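PDB 2PKH: histidine utilization repressor from Pseudomonas syringae pv. tomato, which probably represses the histidine utilization (hut) operon by binding its hutP region in the absence of inducer, the chain here being the C-terminal UTRA domain. Local coordinates for residues Ala84-Ala98 with Ala110-Gly124. Residues are numbered along the deposited sequence; the frame is centred on the assembly and turned at random.
Sequences APLTEGEHVVEAILA and AGEPCLLIRRRTWSG
Glu94 OE1 accepts a salt-bridging hydrogen bond from Arg118 NH2 (2.7 Å), on the syn side of the carboxylate, and another from a water that also joins Arg118 NE and Val92 O. Carboxylate and guanidinium lie nearly coplanar, 25° apart. Glu90 and Arg120 make a different salt bridge, the two side chains running alongside each other. Arg120 NE reaches Glu90 OE1 (2.9 Å) and Arg120 NH2 reaches Glu90 OE2 (2.8 Å), both meeting the carboxylate from above its plane. Arg120 bends at chi2 and chi3 to bring this side-on grip about, and its NH1 bonds to Ala28 O. The Trp122 ring turns its edge to one face of the Arg120 guanidinium, CZ2 offset toward the rim, and its edge also meets Glu90, with Trp122 CZ3 3.5 Å from Glu90 CB. Strands 88-97 and 113-123, which carry these groups, pair antiparallel in the UTRA sheet; Val92 with Arg118 and Glu94 with Leu116 are hydrogen-bonded pairs. Strand 126-136 continues the sheet beyond 113-123, and a strand of the second subunit pairs with 88-97, carrying it across the interface. On the same face as the salt bridges, Ile96 CD1 packs on Leu116 CD2 (4.0 Å). The other face is apolar around Val93, whose CG1, anti to the backbone N (chi1 -179°), meets Leu115 CD1 at 3.7 Å; Leu142 touches Leu115 and Ile117. Where the chain enters strand 88-97, Ser123 OG donates to Pro85 O (2.7 Å) and Gly124 N to Thr87 OG1 (2.8 Å). A water links Thr87 OG1, Gly124 O and Glu88 OE1, the last also salt-bridged to Arg145 of the third subunit.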
loop_
_atom_site.group_PDB
_atom_site.type_symbol
_atom_site.label_atom_id
_atom_site.label_comp_id
_atom_site.label_asym_id
_atom_site.label_seq_id
_atom_site.Cartn_x
_atom_site.Cartn_y
_atom_site.Cartn_z
ATOM N N ALA B 84 -11.998 -19.817 0.117
ATOM C CA ALA B 84 -10.601 -20.191 0.309
ATOM C C ALA B 84 -9.838 -18.991 0.830
ATOM O O ALA B 84 -10.192 -17.857 0.528
ATOM C CB ALA B 84 -10.022 -20.637 -0.993
ATOM N N PRO B 85 -8.794 -19.224 1.636
ATOM C CA PRO B 85 -7.998 -18.057 2.083
ATOM C C PRO B 85 -7.138 -17.457 0.980
ATOM O O PRO B 85 -6.308 -18.140 0.409
ATOM C CB PRO B 85 -7.107 -18.618 3.206
ATOM C CG PRO B 85 -7.126 -20.070 3.035
ATOM C CD PRO B 85 -8.299 -20.494 2.200
ATOM N N LEU B 86 -7.361 -16.191 0.664
ATOM C CA LEU B 86 -6.687 -15.563 -0.477
ATOM C C LEU B 86 -5.465 -14.900 0.085
ATOM O O LEU B 86 -5.585 -14.060 0.942
ATOM C CB LEU B 86 -7.639 -14.573 -1.171
ATOM C CG LEU B 86 -8.921 -15.287 -1.741
ATOM C CD1 LEU B 86 -9.737 -14.261 -2.381
ATOM C CD2 LEU B 86 -8.619 -16.498 -2.715
ATOM N N THR B 87 -4.290 -15.292 -0.333
ATOM C CA THR B 87 -3.046 -14.914 0.409
ATOM C C THR B 87 -2.132 -13.948 -0.327
ATOM O O THR B 87 -1.224 -13.349 0.259
ATOM C CB THR B 87 -2.214 -16.178 0.655
ATOM O OG1 THR B 87 -2.033 -16.864 -0.588
ATOM C CG2 THR B 87 -2.970 -17.113 1.561
ATOM N N GLU B 88 -2.364 -13.781 -1.629
ATOM C CA GLU B 88 -1.403 -13.062 -2.480
ATOM C C GLU B 88 -2.110 -12.604 -3.753
ATOM O O GLU B 88 -2.953 -13.328 -4.269
ATOM C CB GLU B 88 -0.202 -13.982 -2.785
ATOM C CG GLU B 88 0.935 -13.309 -3.524
ATOM C CD GLU B 88 2.228 -14.063 -3.466
ATOM O OE1 GLU B 88 2.248 -15.210 -2.942
ATOM O OE2 GLU B 88 3.251 -13.486 -3.901
ATOM N N GLY B 89 -1.756 -11.413 -4.264
ATOM C CA GLY B 89 -2.461 -10.830 -5.441
ATOM C C GLY B 89 -1.374 -10.267 -6.328
ATOM O O GLY B 89 -0.272 -9.903 -5.811
ATOM N N GLU B 90 -1.633 -10.278 -7.648
ATOM C CA GLU B 90 -0.684 -9.749 -8.629
ATOM C C GLU B 90 -1.513 -8.783 -9.471
ATOM O O GLU B 90 -2.662 -9.086 -9.720
ATOM C CB GLU B 90 -0.287 -10.854 -9.562
ATOM C CG GLU B 90 0.732 -10.486 -10.544
ATOM C CD GLU B 90 0.770 -11.494 -11.678
ATOM O OE1 GLU B 90 -0.207 -11.533 -12.531
ATOM O OE2 GLU B 90 1.786 -12.220 -11.679
ATOM N N HIS B 91 -0.908 -7.696 -9.958
ATOM C CA HIS B 91 -1.662 -6.678 -10.727
ATOM C C HIS B 91 -0.816 -6.103 -11.843
ATOM O O HIS B 91 0.428 -6.099 -11.771
ATOM C CB HIS B 91 -2.228 -5.582 -9.778
ATOM C CG HIS B 91 -1.168 -4.710 -9.165
ATOM N ND1 HIS B 91 -0.534 -5.021 -7.979
ATOM C CD2 HIS B 91 -0.638 -3.528 -9.574
ATOM C CE1 HIS B 91 0.341 -4.072 -7.680
ATOM N NE2 HIS B 91 0.306 -3.157 -8.637
ATOM N N VAL B 92 -1.472 -5.751 -12.950
ATOM C CA VAL B 92 -0.818 -5.135 -14.045
ATOM C C VAL B 92 -1.796 -4.037 -14.430
ATOM O O VAL B 92 -3.015 -4.311 -14.621
ATOM C CB VAL B 92 -0.610 -6.136 -15.202
ATOM C CG1 VAL B 92 -0.054 -5.474 -16.349
ATOM C CG2 VAL B 92 0.417 -7.276 -14.777
ATOM N N VAL B 93 -1.312 -2.804 -14.476
ATOM C CA VAL B 93 -2.215 -1.668 -14.721
ATOM C C VAL B 93 -1.703 -0.915 -15.939
ATOM O O VAL B 93 -0.505 -0.575 -15.972
ATOM C CB VAL B 93 -2.206 -0.751 -13.520
ATOM C CG1 VAL B 93 -3.182 0.454 -13.724
ATOM C CG2 VAL B 93 -2.527 -1.534 -12.258
ATOM N N GLU B 94 -2.633 -0.639 -16.876
ATOM C CA GLU B 94 -2.398 -0.084 -18.184
ATOM C C GLU B 94 -3.500 0.928 -18.488
ATOM O O GLU B 94 -4.599 0.826 -17.968
ATOM C CB GLU B 94 -2.511 -1.237 -19.214
ATOM C CG GLU B 94 -1.217 -1.997 -19.365
ATOM C CD GLU B 94 -1.350 -3.219 -20.263
ATOM O OE1 GLU B 94 -2.017 -4.179 -19.856
ATOM O OE2 GLU B 94 -0.712 -3.216 -21.341
ATOM N N ALA B 95 -3.192 1.864 -19.365
ATOM C CA ALA B 95 -4.204 2.744 -19.943
ATOM C C ALA B 95 -4.406 2.301 -21.397
ATOM O O ALA B 95 -3.467 2.212 -22.236
ATOM C CB ALA B 95 -3.740 4.236 -19.854
ATOM N N ILE B 96 -5.656 2.057 -21.705
ATOM C CA ILE B 96 -6.023 1.600 -23.036
ATOM C C ILE B 96 -7.306 2.257 -23.502
ATOM O O ILE B 96 -8.036 2.890 -22.711
ATOM C CB ILE B 96 -6.253 0.043 -22.998
ATOM C CG1 ILE B 96 -7.510 -0.262 -22.178
ATOM C CG2 ILE B 96 -4.901 -0.727 -22.538
ATOM C CD1 ILE B 96 -8.137 -1.669 -22.420
ATOM N N LEU B 97 -7.607 2.051 -24.781
ATOM C CA LEU B 97 -8.988 2.281 -25.321
ATOM C C LEU B 97 -9.818 0.967 -25.296
ATOM O O LEU B 97 -9.287 -0.104 -25.580
ATOM C CB LEU B 97 -8.911 2.839 -26.750
ATOM C CG LEU B 97 -8.353 4.236 -26.949
ATOM C CD1 LEU B 97 -8.407 4.732 -28.417
ATOM C CD2 LEU B 97 -9.096 5.219 -26.003
ATOM N N ALA B 98 -11.102 1.017 -24.892
ATOM C CA ALA B 98 -11.856 -0.224 -24.879
ATOM C C ALA B 98 -12.281 -0.648 -26.299
ATOM O O ALA B 98 -12.282 0.167 -27.246
ATOM C CB ALA B 98 -13.094 -0.056 -23.964
ATOM N N ALA B 110 -16.051 6.166 -27.521
ATOM C CA ALA B 110 -15.056 5.227 -28.074
ATOM C C ALA B 110 -13.635 5.715 -27.726
ATOM O O ALA B 110 -12.750 4.945 -27.442
ATOM C CB ALA B 110 -15.299 5.069 -29.645
ATOM N N GLY B 111 -13.415 7.004 -27.729
ATOM C CA GLY B 111 -12.074 7.539 -27.396
ATOM C C GLY B 111 -11.768 7.759 -25.875
ATOM O O GLY B 111 -10.720 8.333 -25.491
ATOM N N GLU B 112 -12.674 7.341 -24.986
ATOM C CA GLU B 112 -12.448 7.474 -23.505
ATOM C C GLU B 112 -11.290 6.561 -23.081
ATOM O O GLU B 112 -11.363 5.366 -23.341
ATOM C CB GLU B 112 -13.683 6.987 -22.721
ATOM C CG GLU B 112 -13.482 6.694 -21.139
ATOM C CD GLU B 112 -13.611 7.962 -20.331
ATOM O OE1 GLU B 112 -13.638 9.029 -20.952
ATOM O OE2 GLU B 112 -13.723 7.889 -19.108
ATOM N N PRO B 113 -10.264 7.123 -22.392
ATOM C CA PRO B 113 -9.168 6.350 -21.859
ATOM C C PRO B 113 -9.703 5.559 -20.694
ATOM O O PRO B 113 -10.451 6.097 -19.859
ATOM C CB PRO B 113 -8.213 7.425 -21.353
ATOM C CG PRO B 113 -9.208 8.651 -21.037
ATOM C CD PRO B 113 -10.032 8.597 -22.221
ATOM N N CYS B 114 -9.356 4.269 -20.697
ATOM C CA CYS B 114 -9.852 3.335 -19.695
ATOM C C CYS B 114 -8.636 2.805 -18.915
ATOM O O CYS B 114 -7.574 2.674 -19.441
ATOM C CB CYS B 114 -10.614 2.171 -20.298
ATOM S SG CYS B 114 -12.194 2.680 -20.994
ATOM N N LEU B 115 -8.864 2.538 -17.640
ATOM C CA LEU B 115 -7.856 2.006 -16.791
ATOM C C LEU B 115 -8.106 0.465 -16.859
ATOM O O LEU B 115 -9.185 -0.006 -16.456
ATOM C CB LEU B 115 -8.083 2.497 -15.358
ATOM C CG LEU B 115 -6.952 2.226 -14.343
ATOM C CD1 LEU B 115 -5.659 2.918 -14.781
ATOM C CD2 LEU B 115 -7.337 2.624 -12.892
ATOM N N LEU B 116 -7.105 -0.267 -17.299
ATOM C CA LEU B 116 -7.163 -1.703 -17.387
ATOM C C LEU B 116 -6.319 -2.298 -16.288
ATOM O O LEU B 116 -5.127 -1.965 -16.147
ATOM C CB LEU B 116 -6.628 -2.161 -18.753
ATOM C CG LEU B 116 -6.572 -3.714 -18.917
ATOM C CD1 LEU B 116 -7.992 -4.298 -18.940
ATOM C CD2 LEU B 116 -5.880 -4.036 -20.194
ATOM N N ILE B 117 -6.929 -3.164 -15.497
ATOM C CA ILE B 117 -6.216 -3.844 -14.412
ATOM C C ILE B 117 -6.391 -5.331 -14.642
ATOM O O ILE B 117 -7.548 -5.813 -14.790
ATOM C CB ILE B 117 -6.839 -3.417 -13.065
ATOM C CG1 ILE B 117 -6.794 -1.876 -12.918
ATOM C CG2 ILE B 117 -6.111 -4.072 -11.856
ATOM C CD1 ILE B 117 -7.353 -1.463 -11.626
ATOM N N ARG B 118 -5.279 -6.057 -14.659
ATOM C CA ARG B 118 -5.313 -7.491 -14.831
ATOM C C ARG B 118 -4.749 -8.016 -13.551
ATOM O O ARG B 118 -3.654 -7.639 -13.142
ATOM C CB ARG B 118 -4.452 -7.926 -16.027
ATOM C CG ARG B 118 -5.186 -7.690 -17.314
ATOM C CD ARG B 118 -4.481 -8.210 -18.511
ATOM N NE ARG B 118 -3.424 -7.311 -18.908
ATOM C CZ ARG B 118 -2.422 -7.670 -19.710
ATOM N NH1 ARG B 118 -2.390 -8.915 -20.214
ATOM N NH2 ARG B 118 -1.482 -6.784 -20.045
ATOM N N ARG B 119 -5.509 -8.896 -12.904
ATOM C CA ARG B 119 -5.174 -9.383 -11.573
ATOM C C ARG B 119 -5.210 -10.924 -11.545
ATOM O O ARG B 119 -6.076 -11.542 -12.209
ATOM C CB ARG B 119 -6.266 -8.921 -10.654
ATOM C CG ARG B 119 -6.208 -7.470 -10.292
ATOM C CD ARG B 119 -6.905 -7.381 -8.958
ATOM N NE ARG B 119 -7.722 -6.199 -8.883
ATOM C CZ ARG B 119 -7.297 -4.995 -8.487
ATOM N NH1 ARG B 119 -8.177 -3.984 -8.438
ATOM N NH2 ARG B 119 -6.013 -4.788 -8.149
ATOM N N ARG B 120 -4.366 -11.515 -10.717
ATOM C CA ARG B 120 -4.456 -12.942 -10.352
ATOM C C ARG B 120 -4.401 -13.002 -8.853
ATOM O O ARG B 120 -3.695 -12.187 -8.236
ATOM C CB ARG B 120 -3.221 -13.657 -10.875
ATOM C CG ARG B 120 -3.467 -14.453 -12.068
ATOM C CD ARG B 120 -2.266 -14.545 -13.055
ATOM N NE ARG B 120 -0.862 -14.310 -12.615
ATOM C CZ ARG B 120 0.080 -15.257 -12.580
ATOM N NH1 ARG B 120 -0.213 -16.535 -12.879
ATOM N NH2 ARG B 120 1.320 -14.950 -12.225
ATOM N N THR B 121 -5.067 -13.978 -8.251
ATOM C CA THR B 121 -5.078 -14.082 -6.782
ATOM C C THR B 121 -4.786 -15.551 -6.468
ATOM O O THR B 121 -5.419 -16.472 -7.083
ATOM C CB THR B 121 -6.447 -13.684 -6.223
ATOM O OG1 THR B 121 -6.680 -12.302 -6.610
ATOM C CG2 THR B 121 -6.594 -13.876 -4.676
ATOM N N TRP B 122 -3.928 -15.748 -5.479
ATOM C CA TRP B 122 -3.511 -17.086 -5.056
ATOM C C TRP B 122 -4.104 -17.408 -3.703
ATOM O O TRP B 122 -4.366 -16.506 -2.899
ATOM C CB TRP B 122 -1.995 -17.178 -4.883
ATOM C CG TRP B 122 -1.269 -17.229 -6.149
ATOM C CD1 TRP B 122 -0.796 -18.358 -6.790
ATOM C CD2 TRP B 122 -0.868 -16.113 -6.946
ATOM N NE1 TRP B 122 -0.146 -17.993 -7.946
ATOM C CE2 TRP B 122 -0.209 -16.625 -8.081
ATOM C CE3 TRP B 122 -1.061 -14.737 -6.841
ATOM C CZ2 TRP B 122 0.294 -15.806 -9.081
ATOM C CZ3 TRP B 122 -0.558 -13.903 -7.862
ATOM C CH2 TRP B 122 0.110 -14.437 -8.961
ATOM N N SER B 123 -4.308 -18.710 -3.462
ATOM C CA SER B 123 -4.561 -19.217 -2.117
ATOM C C SER B 123 -3.405 -20.120 -1.837
ATOM O O SER B 123 -3.416 -21.259 -2.318
ATOM C CB SER B 123 -5.870 -20.036 -2.028
ATOM O OG SER B 123 -6.048 -20.556 -0.695
ATOM N N GLY B 124 -2.411 -19.634 -1.059
ATOM C CA GLY B 124 -1.135 -20.350 -0.896
ATOM C C GLY B 124 -0.343 -20.296 -2.196
ATOM O O GLY B 124 -0.072 -19.205 -2.745
HETATM O O HOH W 1 0.250 -16.877 -1.534
HETATM O O HOH W 2 -1.899 -10.078 -13.665
HETATM O O HOH W 3 -3.431 -4.787 -17.625
HETATM O O HOH W 4 -12.232 3.582 -25.028
HETATM O O HOH W 5 -12.683 2.469 -28.666
#